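Hypothetical protein SPy1581 (Streptococcus pyogenes, PDB 1YHF) is of unknown function but carries a cupin domain, the small beta-barrel fold used by many metal-dependent enzymes and sugar- or ligand-binding proteins. Local coordinates at residues A[9-13]-A[14-18]; A[64-68]-A[69-73]. All blocks are in the same frame, centred on the assembly; numbering follows the deposited sequence.

Contact 1. Residues A[9-13]-A[14-18]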
loop_
_atom_site.group_PDB
_atom_site.type_symbol
_atom_site.label_atom_id
_atom_site.label_comp_id
_atom_site.label_asym_id
_atom_site.label_seq_id
_atom_site.Cartn_x
_atom_site.Cartn_y
_atom_site.Cartn_z
ATOM N N ASN A 9 13.466 -7.522 -0.738
ATOM C CA ASN A 9 12.782 -7.831 0.533
ATOM C C ASN A 9 11.657 -8.845 0.396
ATOM O O ASN A 9 10.694 -8.841 1.180
ATOM C CB ASN A 9 12.260 -6.539 1.217
ATOM C CG ASN A 9 13.389 -5.605 1.631
ATOM O OD1 ASN A 9 13.365 -4.392 1.358
ATOM N ND2 ASN A 9 14.385 -6.160 2.265
ATOM N N ILE A 10 11.806 -9.708 -0.609
ATOM C CA ILE A 10 10.857 -10.753 -0.928
ATOM C C ILE A 10 11.583 -11.815 -1.745
ATOM O O ILE A 10 12.385 -11.499 -2.608
ATOM C CB ILE A 10 9.601 -10.175 -1.677
ATOM C CG1 ILE A 10 8.428 -11.145 -1.665
ATOM C CG2 ILE A 10 9.928 -9.650 -3.087
ATOM C CD1 ILE A 10 7.119 -10.483 -2.174
ATOM N N GLU A 11 11.319 -13.078 -1.442
ATOM C CA GLU A 11 11.966 -14.189 -2.128
ATOM C C GLU A 11 11.581 -14.264 -3.578
ATOM O O GLU A 11 10.432 -14.009 -3.937
ATOM C CB GLU A 11 11.608 -15.507 -1.464
ATOM C CG GLU A 11 11.637 -15.405 0.032
ATOM C CD GLU A 11 11.007 -16.609 0.696
ATOM O OE1 GLU A 11 9.894 -16.462 1.281
ATOM O OE2 GLU A 11 11.623 -17.695 0.594
ATOM N N HIS A 12 12.556 -14.626 -4.393
ATOM C CA HIS A 12 12.374 -14.775 -5.819
ATOM C C HIS A 12 12.146 -16.239 -6.130
ATOM O O HIS A 12 12.511 -17.101 -5.328
ATOM C CB HIS A 12 13.615 -14.252 -6.534
ATOM C CG HIS A 12 13.751 -12.756 -6.478
ATOM N ND1 HIS A 12 14.619 -12.056 -7.292
ATOM C CD2 HIS A 12 13.115 -11.829 -5.722
ATOM C CE1 HIS A 12 14.520 -10.763 -7.029
ATOM N NE2 HIS A 12 13.617 -10.599 -6.078
ATOM N N ALA A 13 11.511 -16.518 -7.270
ATOM C CA ALA A 13 11.316 -17.912 -7.726
ATOM C C ALA A 13 10.646 -18.797 -6.659
ATOM O O ALA A 13 10.976 -19.982 -6.495
ATOM C CB ALA A 13 12.659 -18.522 -8.203
ATOM N N LYS A 14 9.693 -18.216 -5.927
ATOM C CA LYS A 14 8.953 -18.965 -4.914
ATOM C C LYS A 14 7.493 -18.558 -4.923
ATOM O O LYS A 14 7.193 -17.368 -4.966
ATOM C CB LYS A 14 9.543 -18.698 -3.527
ATOM C CG LYS A 14 8.977 -19.597 -2.474
ATOM C CD LYS A 14 9.652 -19.373 -1.154
ATOM C CE LYS A 14 9.166 -20.357 -0.094
ATOM N NZ LYS A 14 9.104 -19.648 1.221
ATOM N N VAL A 15 6.579 -19.532 -4.888
ATOM C CA VAL A 15 5.151 -19.182 -4.822
ATOM C C VAL A 15 4.827 -18.671 -3.409
ATOM O O VAL A 15 5.066 -19.366 -2.408
ATOM C CB VAL A 15 4.200 -20.345 -5.199
ATOM C CG1 VAL A 15 2.754 -19.871 -5.108
ATOM C CG2 VAL A 15 4.479 -20.871 -6.612
ATOM N N LEU A 16 4.291 -17.456 -3.353
ATOM C CA LEU A 16 4.053 -16.744 -2.096
ATOM C C LEU A 16 2.600 -16.293 -2.022
ATOM O O LEU A 16 1.898 -16.239 -3.043
ATOM C CB LEU A 16 4.940 -15.497 -1.997
ATOM C CG LEU A 16 6.444 -15.614 -2.237
ATOM C CD1 LEU A 16 7.034 -14.252 -2.481
ATOM C CD2 LEU A 16 7.102 -16.302 -1.062
ATOM N N ASP A 17 2.173 -15.995 -0.798
ATOM C CA ASP A 17 0.915 -15.328 -0.522
ATOM C C ASP A 17 1.285 -14.015 0.158
ATOM O O ASP A 17 1.795 -14.025 1.287
ATOM C CB ASP A 17 0.082 -16.216 0.398
ATOM C CG ASP A 17 -1.211 -15.575 0.839
ATOM O OD1 ASP A 17 -1.461 -14.370 0.583
ATOM O OD2 ASP A 17 -1.992 -16.307 1.467
ATOM N N LEU A 18 1.048 -12.891 -0.527
ATOM C CA LEU A 18 1.420 -11.578 0.024
ATOM C C LEU A 18 0.809 -11.271 1.398
ATOM O O LEU A 18 1.419 -10.573 2.193
ATOM C CB LEU A 18 1.139 -10.431 -0.969
ATOM C CG LEU A 18 1.929 -10.366 -2.287
ATOM C CD1 LEU A 18 1.392 -9.225 -3.149
ATOM C CD2 LEU A 18 3.460 -10.191 -2.085
HETATM O O HOH W 1 8.754 -15.341 -5.636
HETATM O O HOH W 2 7.085 -17.754 1.938
#

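Contact 2. Residues A[64-68]-A[69-73]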
loop_
_atom_site.group_PDB
_atom_site.type_symbol
_atom_site.label_atom_id
_atom_site.label_comp_id
_atom_site.label_asym_id
_atom_site.label_seq_id
_atom_site.Cartn_x
_atom_site.Cartn_y
_atom_site.Cartn_z
ATOM N N VAL A 64 -3.737 1.493 -5.014
ATOM C CA VAL A 64 -3.947 0.726 -3.801
ATOM C C VAL A 64 -4.787 -0.480 -4.126
ATOM O O VAL A 64 -5.905 -0.332 -4.632
ATOM C CB VAL A 64 -4.694 1.558 -2.723
ATOM C CG1 VAL A 64 -5.043 0.686 -1.505
ATOM C CG2 VAL A 64 -3.867 2.749 -2.304
ATOM N N THR A 65 -4.259 -1.661 -3.811
ATOM C CA THR A 65 -4.994 -2.900 -3.977
ATOM C C THR A 65 -5.155 -3.540 -2.594
ATOM O O THR A 65 -4.158 -3.834 -1.929
ATOM C CB THR A 65 -4.281 -3.807 -5.015
ATOM O OG1 THR A 65 -4.442 -3.240 -6.336
ATOM C CG2 THR A 65 -4.827 -5.187 -5.008
ATOM N N ILE A 66 -6.409 -3.690 -2.158
ATOM C CA ILE A 66 -6.721 -4.219 -0.839
ATOM C C ILE A 66 -6.711 -5.744 -0.898
ATOM O O ILE A 66 -7.439 -6.376 -1.691
ATOM C CB ILE A 66 -8.045 -3.609 -0.247
ATOM C CG1 ILE A 66 -7.915 -2.086 -0.083
ATOM C CG2 ILE A 66 -8.447 -4.266 1.097
ATOM C CD1 ILE A 66 -6.868 -1.627 0.896
ATOM N N LEU A 67 -5.850 -6.330 -0.074
ATOM C CA LEU A 67 -5.600 -7.763 -0.124
ATOM C C LEU A 67 -6.429 -8.542 0.883
ATOM O O LEU A 67 -6.642 -9.753 0.718
ATOM C CB LEU A 67 -4.107 -8.051 0.074
ATOM C CG LEU A 67 -3.113 -7.332 -0.829
ATOM C CD1 LEU A 67 -1.681 -7.699 -0.391
ATOM C CD2 LEU A 67 -3.376 -7.680 -2.307
ATOM N N SER A 68 -6.859 -7.852 1.943
ATOM C CA SER A 68 -7.761 -8.395 2.958
ATOM C C SER A 68 -8.359 -7.240 3.757
ATOM O O SER A 68 -7.831 -6.137 3.751
ATOM C CB SER A 68 -7.023 -9.364 3.894
ATOM O OG SER A 68 -6.155 -8.659 4.779
ATOM N N GLY A 69 -9.463 -7.500 4.450
ATOM C CA GLY A 69 -10.104 -6.487 5.298
ATOM C C GLY A 69 -10.781 -5.355 4.548
ATOM O O GLY A 69 -11.256 -5.524 3.424
ATOM N N LEU A 70 -10.832 -4.190 5.185
ATOM C CA LEU A 70 -11.565 -3.046 4.645
ATOM C C LEU A 70 -10.855 -1.759 5.007
ATOM O O LEU A 70 -10.452 -1.561 6.148
ATOM C CB LEU A 70 -13.012 -3.011 5.190
ATOM C CG LEU A 70 -13.933 -1.883 4.693
ATOM C CD1 LEU A 70 -14.264 -2.061 3.215
ATOM C CD2 LEU A 70 -15.227 -1.804 5.498
ATOM N N ALA A 71 -10.720 -0.870 4.038
ATOM C CA ALA A 71 -9.975 0.351 4.251
ATOM C C ALA A 71 -10.841 1.508 3.833
ATOM O O ALA A 71 -11.554 1.414 2.842
ATOM C CB ALA A 71 -8.662 0.347 3.430
ATOM N N GLU A 72 -10.772 2.597 4.589
ATOM C CA GLU A 72 -11.417 3.833 4.208
ATOM C C GLU A 72 -10.393 4.782 3.638
ATOM O O GLU A 72 -9.437 5.197 4.317
ATOM C CB GLU A 72 -12.113 4.473 5.385
ATOM C CG GLU A 72 -13.004 5.632 5.011
ATOM C CD GLU A 72 -13.843 6.067 6.196
ATOM O OE1 GLU A 72 -13.254 6.521 7.202
ATOM O OE2 GLU A 72 -15.083 5.934 6.136
ATOM N N ILE A 73 -10.605 5.108 2.372
ATOM C CA ILE A 73 -9.693 5.934 1.635
ATOM C C ILE A 73 -10.338 7.289 1.395
ATOM O O ILE A 73 -11.475 7.385 0.974
ATOM C CB ILE A 73 -9.218 5.202 0.345
ATOM C CG1 ILE A 73 -8.524 3.888 0.776
ATOM C CG2 ILE A 73 -8.366 6.120 -0.543
ATOM C CD1 ILE A 73 -7.746 3.190 -0.263
#

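Contact 1. Residues A[9-13]-A[14-18]
Glu-11 and Lys-14 form a salt bridge across a surface turn of the chain, in which both carboxylate oxygens of Glu-11 share the one ammonium group of Lys-14. NZ of Lys-14 lies 3.2 Å from OE2 of Glu-11 and 3.3 Å from its OE1, meeting both oxygens on their syn sides and a little under 20° out of the carboxylate plane. Lys-14 leaves the backbone with CG anti to N (chi1 -171°), stays extended to CE and bends at its last torsion; its CD rests 3.1 Å from OE2 of Glu-11 on the way.

Water 2 belongs to this salt bridge, accepting from NZ of Lys-14 and donating to OE1 of Glu-11. Water 1 sits apart from it, within the turn, donating a hydrogen bond to O of Glu-11 and accepting one from N of Lys-14, a water-mediated link between the two backbone arms.

The apolar contacts come from Ile-10. Its CG1 meets CD1 of Leu-16 at 3.5 Å, and farther out its CD1 reaches CD2 of Leu-18 at 3.7 Å, those two side chains crossing nearly at right angles. The other methyl of Leu-16, CD2, lies 3.6 Å from OE1 of Glu-11.

The turn precedes helix 18-21, where Asp-17 is the N-cap; Ile-10 and Leu-16 both pack on Glu-21, and O of Asn-9 accepts from Arg-32 on strand 29-37.

Contact 2. Residues A[64-68]-A[69-73]
Ile-66 turns CG1 anti to its carbonyl carbon, and a second bend at chi2, -64°, carries CD1 to the CB of Ala-71, 3.7 Å away. Val-64 places CG1 anti to its backbone N (chi1 174°), from where it meets CD1 of Ile-73 tip to tip at 3.9 Å. This is the interior of the cupin barrel: strand 61-68 belongs to one antiparallel sheet and strand 70-75 to the other, and the chain passes between them at Gly-69. The short strand segments run at 154° to each other, 8.2 Å apart at their closest, and share no backbone hydrogen bonds; the contact between them is made chiefly by side chains.

Both apolar pairs are buried and have more neighbours. Phe-104 packs on Ile-66 and Ala-71 alike, while Ile-88 and Met-90 of strand 87-90 touch both Val-64 and Ile-73, so both pairs are part of the apolar packing between the two sheets.

Near its C-terminal end, strand 61-68 is distorted by a classic beta bulge, Leu-67 and Ser-68 both facing Gln-105 on the neighbouring strand. The hydroxyl of Ser-68 is hydrogen-bonded to OE1 of that same glutamine. Gly-69 then takes a positive phi as the chain leaves the bulge, and its carbonyl O lies 3.9 Å from CG2 of Ile-66.

How the contacts relate
Starting from the N terminus, contact 1 closes a short surface turn ahead of helix 18-21. The chain then builds strands 29-37, 40-47 and 52-56 before entering strand 61-68, where contact 2 spans the passage from one barrel sheet to the other. The two are therefore in series along the sequence, neither enclosing nor crossing the other. Their centres are 21 Å apart, yet they touch at one edge: CB of Leu-18, at the end of contact 1, packs 4.0 Å from CD1 of Leu-67, a residue of the bulge in contact 2. Contact 1 folds the N-terminal segment back on itself at the surface; contact 2 packs the two sheets together.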